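Local coordinates for glutathione peroxidase-like peroxiredoxin HYR1 (Saccharomyces cerevisiae, PDB 3CMI), which reduces hydroperoxides at the expense of thioredoxin and senses peroxide stress, passing the signal on by oxidising the transcription activator YAP1, at residues Phe117-Ser120 and Gln121-Met125; Gly130-Trp133 and Asn134-Phe138. All blocks are in the same frame, centred on the assembly; numbering follows the deposited sequence.

Interaction 1. Residues Phe117-Ser120 and Gln121-Met125; sequences FLKS and QKSGM
Over one face of the Phe117 ring sits the Gln121 side chain, one helical turn further on. Its CG lies 24° off the ring normal and is displaced toward the rim, 3.7 Å from Phe117 CZ, which defines a CH-pi contact. From there the bend at the second torsion of Gln121 carries the amide outward beyond the CE1-CZ edge of the ring, its plane nearly parallel to that of the ring (8°). With CG nearly anti to the backbone N (chi1 167°), the Phe117 ring stands alongside the following turn, where Gln121 can reach it. Away from this contact the ring packs on Phe12 and Leu15.

The backbone evidence marks a helix running out. Leu118 O takes two donors: Lys122 N at 3.0 Å, with the alpha-helical i+4 spacing, and Gln121 N, also 3.0 Å from Leu118 O, with the tighter i+3 spacing of a 3-10 turn. Phe117 O receives the Ser120 hydroxyl, OG to O 2.6 Å, a common intrahelical bond, and a weak bond from Gln121 N at 3.3 Å. Lys119 O is met not by a backbone amide but by the hydroxyl of Ser123, with 2.9 Å from OG to O. Lys119 itself turns its chain the other way, and its NZ forms a salt bridge with Glu111.

The i+3 bond beside the i+4 bond at Leu118 O, and Ser123 OG filling Lys119 O as the chain departs, identify a helix C-terminus; here it closes helix 113-121, which precedes the antiparallel strand pair of the thioredoxin-like fold.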
loop_
_atom_site.group_PDB
_atom_site.type_symbol
_atom_site.label_atom_id
_atom_site.label_comp_id
_atom_site.label_asym_id
_atom_site.label_seq_id
_atom_site.Cartn_x
_atom_site.Cartn_y
_atom_site.Cartn_z
ATOM N N PHE A 117 4.413 5.195 -9.891
ATOM C CA PHE A 117 4.395 6.425 -9.099
ATOM C C PHE A 117 5.072 6.272 -7.738
ATOM O O PHE A 117 5.878 7.119 -7.350
ATOM C CB PHE A 117 2.969 6.962 -8.915
ATOM C CG PHE A 117 2.867 8.036 -7.865
ATOM C CD1 PHE A 117 3.297 9.338 -8.135
ATOM C CD2 PHE A 117 2.381 7.742 -6.597
ATOM C CE1 PHE A 117 3.221 10.331 -7.161
ATOM C CE2 PHE A 117 2.306 8.726 -5.613
ATOM C CZ PHE A 117 2.721 10.023 -5.898
ATOM N N LEU A 118 4.734 5.206 -7.014
ATOM C CA LEU A 118 5.287 4.986 -5.680
ATOM C C LEU A 118 6.808 4.902 -5.705
ATOM O O LEU A 118 7.479 5.584 -4.930
ATOM C CB LEU A 118 4.665 3.758 -5.005
ATOM C CG LEU A 118 3.192 3.900 -4.574
ATOM C CD1 LEU A 118 2.631 2.572 -4.059
ATOM C CD2 LEU A 118 3.001 5.008 -3.535
ATOM N N LYS A 119 7.349 4.103 -6.620
ATOM C CA LYS A 119 8.804 3.936 -6.739
ATOM C C LYS A 119 9.543 5.216 -7.135
ATOM O O LYS A 119 10.701 5.403 -6.755
ATOM C CB LYS A 119 9.137 2.781 -7.685
ATOM C CG LYS A 119 9.100 1.426 -6.991
ATOM C CD LYS A 119 8.343 0.377 -7.795
ATOM C CE LYS A 119 9.175 -0.197 -8.902
ATOM N NZ LYS A 119 8.493 -1.327 -9.603
ATOM N N SER A 120 8.873 6.096 -7.882
ATOM C CA SER A 120 9.449 7.392 -8.265
ATOM C C SER A 120 9.600 8.330 -7.067
ATOM O O SER A 120 10.436 9.238 -7.084
ATOM C CB SER A 120 8.610 8.071 -9.346
ATOM O OG SER A 120 7.436 8.651 -8.795
ATOM N N GLN A 121 8.781 8.108 -6.038
ATOM C CA GLN A 121 8.824 8.917 -4.818
ATOM C C GLN A 121 9.772 8.338 -3.776
ATOM O O GLN A 121 10.435 9.087 -3.044
ATOM C CB GLN A 121 7.422 9.067 -4.207
ATOM C CG GLN A 121 6.370 9.674 -5.136
ATOM C CD GLN A 121 6.788 11.017 -5.696
ATOM O OE1 GLN A 121 7.034 11.147 -6.893
ATOM N NE2 GLN A 121 6.895 12.016 -4.833
ATOM N N LYS A 122 9.826 7.008 -3.694
ATOM C CA LYS A 122 10.643 6.351 -2.673
ATOM C C LYS A 122 11.359 5.108 -3.214
ATOM O O LYS A 122 10.760 4.049 -3.382
ATOM C CB LYS A 122 9.796 6.029 -1.428
ATOM C CG LYS A 122 10.361 6.574 -0.097
ATOM C CD LYS A 122 10.228 8.107 0.019
ATOM C CE LYS A 122 10.739 8.622 1.350
ATOM N NZ LYS A 122 10.979 10.106 1.373
ATOM N N SER A 123 12.643 5.272 -3.515
ATOM C CA SER A 123 13.535 4.176 -3.898
ATOM C C SER A 123 14.930 4.522 -3.405
ATOM O O SER A 123 15.237 5.696 -3.199
ATOM C CB SER A 123 13.567 4.005 -5.421
ATOM O OG SER A 123 12.446 3.285 -5.889
ATOM N N GLY A 124 15.777 3.510 -3.225
ATOM C CA GLY A 124 17.190 3.740 -2.897
ATOM C C GLY A 124 17.863 4.563 -3.980
ATOM O O GLY A 124 17.434 4.535 -5.137
ATOM N N MET A 125 18.906 5.302 -3.608
ATOM C CA MET A 125 19.647 6.150 -4.552
ATOM C C MET A 125 20.360 5.329 -5.631
ATOM O O MET A 125 20.424 5.737 -6.798
ATOM C CB MET A 125 20.655 7.042 -3.813
ATOM C CG MET A 125 20.019 8.157 -2.981
ATOM S SD MET A 125 21.214 9.276 -2.210
ATOM C CE MET A 125 22.029 9.978 -3.644
#

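Interaction 2. Residues Gly130-Trp133 and Asn134-Phe138; sequences GIKW and NFEKF
Ile131 meets Glu136 and Phe138 through its two branches. Its CG2 lies 3.6 Å from Glu136 OE2, while CD1 is 3.5 Å from Glu136 OE1, so the isoleucine passes obliquely over the carboxylate. CG1 is turned beside the backbone N (chi1 -53°), and CD1 at its end also reaches the edge of the Phe138 ring, in the ring plane, at 3.8 Å from CE1.

Lys132 contributes its backbone: N to Glu136 OE2 measures 2.9 Å with an N-H...O angle of 165°, a nearly straight bond on the syn side of the carboxylate and moderately out of its plane. Glu136 runs extended beyond CG to get there. Its other oxygen, OE1, forms a salt bridge with Arg149, so both oxygens of this buried group have partners, and the arginine would probably help to keep it anionic.

At Trp133 the contact is with the next residue. Asn134 ND2 stands over the six-membered ring, hence toward one end of the indole, 3.6 Å from CZ3; amide and ring planes are 64° apart, which excludes a parallel stack. Asn134 CB adds to this at 3.6 Å from Trp133 CE3. Phe135 then takes a left-handed backbone conformation, and its carbonyl O accepts Lys137 NZ at 2.7 Å, almost head-on. The Trp-Asn-Phe run matches a glutathione peroxidase family signature whose Trp and Asn belong to the active site in relatives; here the Phe135 side chain lies about 10 Å from that of the active-site Cys44, too far for direct contact.

The loop leads into strand 137-140, which pairs with strands 34-41 and 146-150; Ile131 and Phe138 both pack against Tyr115 of helix 113-121.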
loop_
_atom_site.group_PDB
_atom_site.type_symbol
_atom_site.label_atom_id
_atom_site.label_comp_id
_atom_site.label_asym_id
_atom_site.label_seq_id
_atom_site.Cartn_x
_atom_site.Cartn_y
_atom_site.Cartn_z
ATOM N N GLY A 130 12.856 -1.867 -7.814
ATOM C CA GLY A 130 11.723 -2.781 -7.793
ATOM C C GLY A 130 11.355 -3.311 -6.422
ATOM O O GLY A 130 12.137 -3.214 -5.471
ATOM N N ILE A 131 10.147 -3.861 -6.330
ATOM C CA ILE A 131 9.665 -4.518 -5.119
ATOM C C ILE A 131 10.395 -5.848 -4.976
ATOM O O ILE A 131 10.480 -6.620 -5.934
ATOM C CB ILE A 131 8.131 -4.751 -5.179
ATOM C CG1 ILE A 131 7.379 -3.438 -5.487
ATOM C CG2 ILE A 131 7.622 -5.422 -3.890
ATOM C CD1 ILE A 131 7.604 -2.289 -4.473
ATOM N N LYS A 132 10.928 -6.103 -3.786
ATOM C CA LYS A 132 11.774 -7.279 -3.552
ATOM C C LYS A 132 10.968 -8.550 -3.284
ATOM O O LYS A 132 11.306 -9.618 -3.799
ATOM C CB LYS A 132 12.769 -7.029 -2.406
ATOM C CG LYS A 132 14.121 -6.459 -2.832
ATOM C CD LYS A 132 14.047 -4.964 -3.154
ATOM C CE LYS A 132 15.384 -4.420 -3.661
ATOM N NZ LYS A 132 16.372 -4.183 -2.562
ATOM N N TRP A 133 9.917 -8.434 -2.471
ATOM C CA TRP A 133 9.089 -9.588 -2.127
ATOM C C TRP A 133 7.666 -9.183 -1.747
ATOM O O TRP A 133 7.321 -8.001 -1.760
ATOM C CB TRP A 133 9.746 -10.410 -1.003
ATOM C CG TRP A 133 9.625 -11.899 -1.212
ATOM C CD1 TRP A 133 10.265 -12.649 -2.167
ATOM C CD2 TRP A 133 8.818 -12.813 -0.461
ATOM N NE1 TRP A 133 9.903 -13.971 -2.052
ATOM C CE2 TRP A 133 9.017 -14.101 -1.014
ATOM C CE3 TRP A 133 7.947 -12.671 0.629
ATOM C CZ2 TRP A 133 8.375 -15.241 -0.514
ATOM C CZ3 TRP A 133 7.306 -13.807 1.126
ATOM C CH2 TRP A 133 7.526 -15.074 0.554
ATOM N N ASN A 134 6.841 -10.175 -1.426
ATOM C CA ASN A 134 5.495 -9.941 -0.903
ATOM C C ASN A 134 5.494 -9.001 0.298
ATOM O O ASN A 134 6.435 -9.006 1.092
ATOM C CB ASN A 134 4.852 -11.267 -0.500
ATOM C CG ASN A 134 4.573 -12.167 -1.684
ATOM O OD1 ASN A 134 4.068 -11.720 -2.715
ATOM N ND2 ASN A 134 4.893 -13.448 -1.538
ATOM N N PHE A 135 4.440 -8.192 0.416
ATOM C CA PHE A 135 4.181 -7.365 1.613
ATOM C C PHE A 135 5.158 -6.210 1.858
ATOM O O PHE A 135 5.412 -5.835 3.004
ATOM C CB PHE A 135 4.029 -8.232 2.878
ATOM C CG PHE A 135 3.008 -9.322 2.744
ATOM C CD1 PHE A 135 1.647 -9.028 2.784
ATOM C CD2 PHE A 135 3.403 -10.643 2.577
ATOM C CE1 PHE A 135 0.695 -10.038 2.654
ATOM C CE2 PHE A 135 2.464 -11.661 2.447
ATOM C CZ PHE A 135 1.106 -11.359 2.484
ATOM N N GLU A 136 5.688 -5.638 0.783
ATOM C CA GLU A 136 6.373 -4.355 0.872
ATOM C C GLU A 136 5.306 -3.261 1.050
ATOM O O GLU A 136 4.187 -3.392 0.547
ATOM C CB GLU A 136 7.222 -4.116 -0.378
ATOM C CG GLU A 136 8.476 -3.317 -0.114
ATOM C CD GLU A 136 9.539 -3.468 -1.192
ATOM O OE1 GLU A 136 9.879 -2.448 -1.810
ATOM O OE2 GLU A 136 10.050 -4.585 -1.416
ATOM N N LYS A 137 5.656 -2.201 1.776
ATOM C CA LYS A 137 4.684 -1.210 2.250
ATOM C C LYS A 137 5.124 0.230 1.987
ATOM O O LYS A 137 6.294 0.590 2.198
ATOM C CB LYS A 137 4.449 -1.384 3.755
ATOM C CG LYS A 137 4.022 -2.788 4.189
ATOM C CD LYS A 137 4.519 -3.092 5.585
ATOM C CE LYS A 137 4.280 -4.549 5.964
ATOM N NZ LYS A 137 5.448 -5.424 5.667
ATOM N N PHE A 138 4.178 1.043 1.526
ATOM C CA PHE A 138 4.385 2.474 1.329
ATOM C C PHE A 138 3.358 3.222 2.163
ATOM O O PHE A 138 2.163 2.932 2.094
ATOM C CB PHE A 138 4.184 2.873 -0.137
ATOM C CG PHE A 138 5.188 2.284 -1.094
ATOM C CD1 PHE A 138 5.053 0.974 -1.558
ATOM C CD2 PHE A 138 6.228 3.064 -1.591
ATOM C CE1 PHE A 138 5.967 0.442 -2.471
ATOM C CE2 PHE A 138 7.136 2.541 -2.506
ATOM C CZ PHE A 138 7.011 1.226 -2.941
#

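How the interactions relate
The two interactions lie in series along the chain, on the connection between helix 113-121 and strand 137-140. Interaction 1, partly buried, closes the helix mainly with backbone carbonyls and serine hydroxyls; interaction 2 is more buried and nearer the centre of the chain, and is built round a carboxylate gripped by a backbone amide and an arginine. They touch directly: Leu118 CB is 3.7 Å from Phe138 CE2, and Lys119 CE is 3.8 Å from Gly130 CA. Arg149 of strand 146-150 is common to both, binding Lys122 O and Glu136. Interaction 1 lies away from the active site, whereas in interaction 2 the Phe135 side chain comes within about 10 Å of that of Cys44.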